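Local coordinates for protein geranylgeranyl pyrophosphate synthase (Corynebacterium glutamicum, PDB 3LK5) that probably condenses allylic and homoallylic isoprenoid diphosphates in a magnesium-dependent prenyl transfer, at residues A[12-17]-A[76-81]; A[83-88]-A[166-171]. All blocks are in the same frame, centred on the assembly; numbering follows the deposited sequence.

Interaction 1 of 2, residues A[12-17]-A[76-81]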
ATOM      1  N   ASP A  12      28.207   0.067 -18.002  1.00 77.06           N
ATOM      2  CA  ASP A  12      29.131  -0.921 -17.415  1.00 76.63           C
ATOM      3  C   ASP A  12      28.448  -1.697 -16.262  1.00 76.12           C
ATOM      4  O   ASP A  12      28.095  -1.122 -15.220  1.00 76.00           O
ATOM      5  CB  ASP A  12      30.451  -0.255 -16.964  1.00 76.55           C
ATOM      6  CG  ASP A  12      31.636  -1.242 -16.868  1.00 86.80           C
ATOM      7  OD1 ASP A  12      31.450  -2.417 -16.473  1.00 76.45           O
ATOM      8  OD2 ASP A  12      32.777  -0.821 -17.172  1.00 76.32           O
ATOM      9  N   ALA A  13      28.285  -3.006 -16.477  1.00 75.35           N
ATOM     10  CA  ALA A  13      27.567  -3.912 -15.569  1.00 74.27           C
ATOM     11  C   ALA A  13      28.385  -4.404 -14.360  1.00 73.30           C
ATOM     12  O   ALA A  13      27.886  -5.201 -13.562  1.00 72.62           O
ATOM     13  CB  ALA A  13      27.028  -5.107 -16.358  1.00 74.05           C
ATOM     14  N   HIS A  14      29.632  -3.945 -14.241  1.00 72.89           N
ATOM     15  CA  HIS A  14      30.526  -4.364 -13.149  1.00 72.46           C
ATOM     16  C   HIS A  14      31.048  -3.170 -12.359  1.00 70.94           C
ATOM     17  O   HIS A  14      31.739  -3.331 -11.339  1.00 70.78           O
ATOM     18  CB  HIS A  14      31.696  -5.209 -13.678  1.00 73.80           C
ATOM     19  CG  HIS A  14      31.387  -6.673 -13.789  1.00 76.01           C
ATOM     20  ND1 HIS A  14      30.926  -7.255 -14.954  1.00 74.94           N
ATOM     21  CD2 HIS A  14      31.470  -7.672 -12.877  1.00 74.90           C
ATOM     22  CE1 HIS A  14      30.742  -8.548 -14.755  1.00 75.57           C
ATOM     23  NE2 HIS A  14      31.063  -8.828 -13.503  1.00 75.90           N
ATOM     24  N   ASP A  15      30.711  -1.970 -12.822  1.00 69.83           N
ATOM     25  CA  ASP A  15      31.163  -0.769 -12.132  1.00 69.01           C
ATOM     26  C   ASP A  15      29.992   0.106 -11.680  1.00 66.47           C
ATOM     27  O   ASP A  15      28.910   0.110 -12.287  1.00 66.89           O
ATOM     28  CB  ASP A  15      32.221   0.007 -12.963  1.00 70.40           C
ATOM     29  CG  ASP A  15      31.659   1.263 -13.634  1.00 85.15           C
ATOM     30  OD1 ASP A  15      32.159   2.368 -13.331  1.00 71.01           O
ATOM     31  OD2 ASP A  15      30.717   1.151 -14.452  1.00 71.24           O
ATOM     32  N   LEU A  16      30.231   0.835 -10.598  1.00 63.54           N
ATOM     33  CA  LEU A  16      29.240   1.700  -9.979  1.00 60.65           C
ATOM     34  C   LEU A  16      29.458   3.152 -10.420  1.00 58.50           C
ATOM     35  O   LEU A  16      30.480   3.780 -10.080  1.00 58.59           O
ATOM     36  CB  LEU A  16      29.340   1.557  -8.454  1.00 60.02           C
ATOM     37  CG  LEU A  16      28.382   2.297  -7.536  1.00 61.38           C
ATOM     38  CD1 LEU A  16      26.948   2.044  -7.933  1.00 59.78           C
ATOM     39  CD2 LEU A  16      28.643   1.843  -6.100  1.00 59.79           C
ATOM     40  N   ASP A  17      28.514   3.670 -11.203  1.00 55.58           N
ATOM     41  CA  ASP A  17      28.591   5.037 -11.697  1.00 53.31           C
ATOM     42  C   ASP A  17      27.499   5.852 -11.021  1.00 50.46           C
ATOM     43  O   ASP A  17      26.351   5.801 -11.426  1.00 49.95           O
ATOM     44  CB  ASP A  17      28.430   5.054 -13.221  1.00 54.12           C
ATOM     45  CG  ASP A  17      28.845   6.377 -13.853  1.00 59.04           C
ATOM     46  OD1 ASP A  17      28.491   7.466 -13.344  1.00 54.61           O
ATOM     47  OD2 ASP A  17      29.515   6.318 -14.903  1.00 54.99           O
ATOM     48  N   ALA A  76      28.707  -5.123  -4.920  1.00 25.62           N
ATOM     49  CA  ALA A  76      29.577  -5.511  -3.803  1.00 27.48           C
ATOM     50  C   ALA A  76      29.637  -7.041  -3.599  1.00 30.15           C
ATOM     51  O   ALA A  76      30.716  -7.587  -3.308  1.00 30.47           O
ATOM     52  CB  ALA A  76      29.169  -4.786  -2.503  1.00 27.34           C
ATOM     53  N   ALA A  77      28.502  -7.719  -3.779  1.00 30.97           N
ATOM     54  CA  ALA A  77      28.386  -9.168  -3.580  1.00 34.27           C
ATOM     55  C   ALA A  77      28.735  -9.960  -4.814  1.00 38.66           C
ATOM     56  O   ALA A  77      29.060 -11.134  -4.748  1.00 38.58           O
ATOM     57  CB  ALA A  77      26.964  -9.524  -3.178  1.00 34.00           C
ATOM     58  N   GLN A  78      28.585  -9.335  -5.968  1.00 43.33           N
ATOM     59  CA  GLN A  78      28.654 -10.090  -7.208  1.00 46.23           C
ATOM     60  C   GLN A  78      30.128 -10.239  -7.505  1.00 50.58           C
ATOM     61  O   GLN A  78      30.524 -11.142  -8.235  1.00 52.25           O
ATOM     62  CB  GLN A  78      27.902  -9.372  -8.325  1.00 44.32           C
ATOM     63  CG  GLN A  78      27.445 -10.303  -9.422  1.00 54.81           C
ATOM     64  CD  GLN A  78      27.705  -9.754 -10.805  1.00 42.96           C
ATOM     65  OE1 GLN A  78      27.232 -10.307 -11.793  1.00 55.13           O
ATOM     66  NE2 GLN A  78      28.468  -8.663 -10.888  1.00 54.88           N
ATOM     67  N   GLY A  79      30.934  -9.365  -6.903  1.00 53.00           N
ATOM     68  CA  GLY A  79      32.403  -9.401  -7.027  1.00 55.76           C
ATOM     69  C   GLY A  79      32.896  -9.318  -8.470  1.00 58.75           C
ATOM     70  O   GLY A  79      32.215  -8.756  -9.352  1.00 57.71           O
ATOM     71  N   HIS A  80      34.080  -9.890  -8.713  1.00 62.21           N
ATOM     72  CA  HIS A  80      34.684  -9.923 -10.056  1.00 65.03           C
ATOM     73  C   HIS A  80      34.059 -10.980 -10.975  1.00 65.82           C
ATOM     74  O   HIS A  80      34.554 -11.206 -12.087  1.00 66.48           O
ATOM     75  CB  HIS A  80      36.215 -10.109  -9.977  1.00 66.86           C
ATOM     76  CG  HIS A  80      36.913  -9.049  -9.176  1.00 69.78           C
ATOM     77  ND1 HIS A  80      37.936  -9.335  -8.292  1.00 68.60           N
ATOM     78  CD2 HIS A  80      36.724  -7.707  -9.112  1.00 68.36           C
ATOM     79  CE1 HIS A  80      38.348  -8.213  -7.723  1.00 69.40           C
ATOM     80  NE2 HIS A  80      37.631  -7.212  -8.204  1.00 69.47           N
ATOM     81  N   LYS A  81      32.966 -11.603 -10.518  1.00 65.70           N
ATOM     82  CA  LYS A  81      32.282 -12.672 -11.271  1.00 65.20           C
ATOM     83  C   LYS A  81      30.902 -12.299 -11.854  1.00 64.19           C
ATOM     84  O   LYS A  81      30.465 -11.141 -11.826  1.00 63.99           O
ATOM     85  CB  LYS A  81      32.191 -13.972 -10.439  1.00 65.31           C
ATOM     86  CG  LYS A  81      31.228 -13.903  -9.260  1.00 67.91           C
ATOM     87  CD  LYS A  81      31.185 -15.188  -8.449  1.00 65.32           C
ATOM     88  CE  LYS A  81      30.181 -15.063  -7.309  1.00 67.85           C
ATOM     89  NZ  LYS A  81      28.833 -14.659  -7.818  1.00 65.39           N
TER

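Interaction 2 of 2, residues A[83-88]-A[166-171]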
ATOM      1  N   SER A  83      26.907 -12.993 -11.709  1.00 56.30           N
ATOM      2  CA  SER A  83      25.603 -13.477 -11.272  1.00 51.64           C
ATOM      3  C   SER A  83      24.904 -14.023 -12.518  1.00 46.81           C
ATOM      4  O   SER A  83      25.131 -13.513 -13.616  1.00 46.24           O
ATOM      5  CB  SER A  83      24.807 -12.322 -10.657  1.00 51.72           C
ATOM      6  OG  SER A  83      23.409 -12.535 -10.725  1.00 39.67           O
ATOM      7  N   SER A  84      24.079 -15.058 -12.355  1.00 43.54           N
ATOM      8  CA  SER A  84      23.317 -15.624 -13.481  1.00 41.18           C
ATOM      9  C   SER A  84      21.963 -14.937 -13.750  1.00 37.77           C
ATOM     10  O   SER A  84      21.237 -15.320 -14.680  1.00 37.80           O
ATOM     11  CB  SER A  84      23.112 -17.138 -13.302  1.00 41.91           C
ATOM     12  OG  SER A  84      22.376 -17.418 -12.125  1.00 46.79           O
ATOM     13  N   GLU A  85      21.620 -13.935 -12.947  1.00 33.79           N
ATOM     14  CA  GLU A  85      20.376 -13.185 -13.157  1.00 31.98           C
ATOM     15  C   GLU A  85      20.539 -12.246 -14.341  1.00 32.13           C
ATOM     16  O   GLU A  85      21.625 -11.700 -14.556  1.00 33.05           O
ATOM     17  CB  GLU A  85      20.035 -12.366 -11.908  1.00 30.80           C
ATOM     18  CG  GLU A  85      19.757 -13.211 -10.678  1.00 29.80           C
ATOM     19  CD  GLU A  85      18.623 -14.209 -10.853  1.00 29.71           C
ATOM     20  OE1 GLU A  85      17.577 -13.884 -11.478  1.00 29.61           O
ATOM     21  OE2 GLU A  85      18.737 -15.331 -10.300  1.00 28.80           O
ATOM     22  N   LYS A  86      19.459 -12.015 -15.077  1.00 30.72           N
ATOM     23  CA  LYS A  86      19.461 -11.018 -16.156  1.00 31.37           C
ATOM     24  C   LYS A  86      19.686  -9.638 -15.591  1.00 28.61           C
ATOM     25  O   LYS A  86      19.062  -9.252 -14.588  1.00 26.37           O
ATOM     26  CB  LYS A  86      18.126 -11.024 -16.953  1.00 34.34           C
ATOM     27  CG  LYS A  86      17.821 -12.355 -17.652  1.00 50.09           C
ATOM     28  CD  LYS A  86      16.531 -12.302 -18.499  1.00 40.82           C
ATOM     29  CE  LYS A  86      15.253 -12.288 -17.615  1.00 51.00           C
ATOM     30  NZ  LYS A  86      13.987 -12.161 -18.444  1.00 46.02           N
ATOM     31  N   LEU A  87      20.503  -8.851 -16.282  1.00 27.10           N
ATOM     32  CA  LEU A  87      20.799  -7.497 -15.826  1.00 27.54           C
ATOM     33  C   LEU A  87      19.534  -6.631 -15.704  1.00 25.57           C
ATOM     34  O   LEU A  87      19.368  -5.874 -14.760  1.00 24.68           O
ATOM     35  CB  LEU A  87      21.762  -6.849 -16.814  1.00 29.97           C
ATOM     36  CG  LEU A  87      22.022  -5.359 -16.673  1.00 31.80           C
ATOM     37  CD1 LEU A  87      22.668  -5.031 -15.316  1.00 32.12           C
ATOM     38  CD2 LEU A  87      22.953  -4.966 -17.825  1.00 32.11           C
ATOM     39  N   GLU A  88      18.662  -6.738 -16.699  1.00 24.18           N
ATOM     40  CA  GLU A  88      17.426  -5.979 -16.718  1.00 24.77           C
ATOM     41  C   GLU A  88      16.576  -6.281 -15.467  1.00 23.93           C
ATOM     42  O   GLU A  88      15.865  -5.393 -14.933  1.00 24.32           O
ATOM     43  CB  GLU A  88      16.625  -6.398 -17.968  1.00 26.55           C
ATOM     44  CG  GLU A  88      17.345  -6.127 -19.296  1.00 53.39           C
ATOM     45  CD  GLU A  88      18.535  -7.093 -19.644  1.00 30.21           C
ATOM     46  OE1 GLU A  88      18.776  -8.156 -19.023  1.00 52.84           O
ATOM     47  OE2 GLU A  88      19.233  -6.753 -20.635  1.00 54.28           O
ATOM     48  N   SER A 166       9.874  -8.856 -12.351  1.00 22.74           N
ATOM     49  CA  SER A 166      11.162  -8.354 -12.858  1.00 24.31           C
ATOM     50  C   SER A 166      11.844  -9.361 -13.778  1.00 26.19           C
ATOM     51  O   SER A 166      12.677  -8.970 -14.610  1.00 28.05           O
ATOM     52  CB  SER A 166      12.105  -8.065 -11.687  1.00 22.52           C
ATOM     53  OG  SER A 166      12.296  -9.238 -10.900  1.00 23.43           O
ATOM     54  N   GLY A 167      11.526 -10.642 -13.591  1.00 25.45           N
ATOM     55  CA  GLY A 167      12.230 -11.713 -14.297  1.00 25.58           C
ATOM     56  C   GLY A 167      13.384 -12.276 -13.485  1.00 25.29           C
ATOM     57  O   GLY A 167      14.095 -13.138 -13.986  1.00 25.44           O
ATOM     58  N   LEU A 168      13.596 -11.798 -12.241  1.00 23.48           N
ATOM     59  CA  LEU A 168      14.490 -12.508 -11.293  1.00 24.01           C
ATOM     60  C   LEU A 168      14.026 -13.965 -11.184  1.00 25.45           C
ATOM     61  O   LEU A 168      12.813 -14.234 -11.201  1.00 25.63           O
ATOM     62  CB  LEU A 168      14.442 -11.864  -9.893  1.00 23.35           C
ATOM     63  CG  LEU A 168      15.165 -10.504  -9.748  1.00 25.21           C
ATOM     64  CD1 LEU A 168      15.026  -9.993  -8.316  1.00 23.40           C
ATOM     65  CD2 LEU A 168      16.658 -10.656 -10.114  1.00 23.08           C
ATOM     66  N   SER A 169      14.978 -14.879 -11.076  1.00 24.62           N
ATOM     67  CA  SER A 169      14.702 -16.297 -10.886  1.00 26.61           C
ATOM     68  C   SER A 169      13.931 -16.516  -9.577  1.00 27.05           C
ATOM     69  O   SER A 169      13.983 -15.677  -8.665  1.00 25.59           O
ATOM     70  CB  SER A 169      16.016 -17.080 -10.840  1.00 27.07           C
ATOM     71  OG  SER A 169      16.758 -16.776  -9.657  1.00 25.63           O
ATOM     72  N   ALA A 170      13.225 -17.645  -9.492  1.00 27.49           N
ATOM     73  CA  ALA A 170      12.571 -18.046  -8.233  1.00 28.21           C
ATOM     74  C   ALA A 170      13.535 -18.005  -7.068  1.00 27.68           C
ATOM     75  O   ALA A 170      13.161 -17.602  -5.967  1.00 27.97           O
ATOM     76  CB  ALA A 170      12.023 -19.435  -8.361  1.00 29.67           C
ATOM     77  N   GLU A 171      14.772 -18.497  -7.281  1.00 26.35           N
ATOM     78  CA  GLU A 171      15.766 -18.542  -6.209  1.00 26.97           C
ATOM     79  C   GLU A 171      16.142 -17.130  -5.739  1.00 25.04           C
ATOM     80  O   GLU A 171      16.207 -16.859  -4.518  1.00 24.38           O
ATOM     81  CB  GLU A 171      17.020 -19.306  -6.673  1.00 29.23           C
ATOM     82  CG  GLU A 171      16.763 -20.796  -6.963  1.00 41.38           C
ATOM     83  CD  GLU A 171      15.970 -21.123  -8.279  1.00 33.70           C
ATOM     84  OE1 GLU A 171      15.663 -20.254  -9.154  1.00 40.89           O
ATOM     85  OE2 GLU A 171      15.660 -22.329  -8.442  1.00 42.59           O
TER
HETATM   86  O   HOH W   1      17.023 -13.093 -13.990  1.00 26.90           O

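Interaction 1 of 2, residues A[12-17]-A[76-81]
The type II' beta turn from Gln78 to Lys81, which ends helix 65-78 in this all-helical prenyl synthase fold, is met by the imidazole edge of His14, tying the loop before helix 21-43 to that turn. NE2 of His14 donates to the backbone O of Lys81 at 2.9 Å, with an N-H...O angle of 159°. The carbonyl oxygen lies close to the ring plane, yet the nitrogen stands well above the carbonyl plane. Gly79 O also faces the ring edge, 3.8 Å from His14 CD2; glycine suits this place because its phi is positive as the chain leaves the helix. Gln78 completes the setting. A chi1 of -156° sets its CG beside its carbonyl carbon and far from N, and a bend at the next bond follows. Gln78 NE2 comes to 3.7 Å from His14 NE2, a van der Waals approach, the two side chains crossing at roughly a right angle and their planes tilted by 27°. Gln78 OE1 accepts a hydrogen bond from Ser83 N, just past the turn. On the loop side an Asx turn shapes the backbone that carries the imidazole: His14 N donates to Asp12 OD1 at 3.3 Å, meeting this oxygen on the anti side of the carboxylate.

Interaction 2 of 2, residues A[83-88]-A[166-171]
Glu85 points its carboxylate end-on at the backbone and hydroxyl of Ser169, and the carboxylate accepts two hydrogen bonds from that residue. Ser169 N gives a nearly straight bond to Glu85 OE1 (2.8 Å, 170°), while Ser169 OG donates to Glu85 OE2 at 2.5 Å. Both oxygens are approached on their syn sides, each donor tilted somewhat from the carboxylate plane. The glutamate gets there with CG beside its backbone N (chi1 -63°) and a chain that bends at chi2. Leu168 crosses this side chain at about a right angle, its CD2 lying 3.6 Å from Glu85 OE1 and also near CG, while its isobutyl group packs on Ser89 and Ala93 of helix 87-111. Serine suits the N-cap of helix 170-199, since Ser169 OG, turned between its backbone N and carbonyl carbon (chi1 69°), also accepts from Ala172 N. Beside these bonds, a water donates to Glu85 OE1 and to Gly167 O and accepts from Lys86 N, the N-cap residue of helix 87-111. The aliphatic CE of Lys86 passes 3.9 Å from Gly167 O. Lying against the N-terminal end of helix 170-199, the carboxylate would probably be stabilised there, although Glu171 is a like charge nearby; one backbone N-H, one hydroxyl and one water would help offset its probable negative charge.

Both contacts lie at the surface, on the same side of the chain's centre and about 15 Å apart between centres, away from the magnesium-binding aspartates. Interaction 1 fastens an N-terminal loop to the C-terminal end of helix 65-78; interaction 2 joins the beginnings of helices 87-111 and 170-199. Their chemistry follows these ends: a histidine donates to a carbonyl in the turn after a helix, whereas a glutamate accepts from N-H and hydroxyl groups where a helix begins. Interaction 2 buries about twice the area and includes a bridging water. The Gln78 amide of interaction 1 also touches the first residue of 83-88, so the two contacts adjoin across the short connection between successive helices.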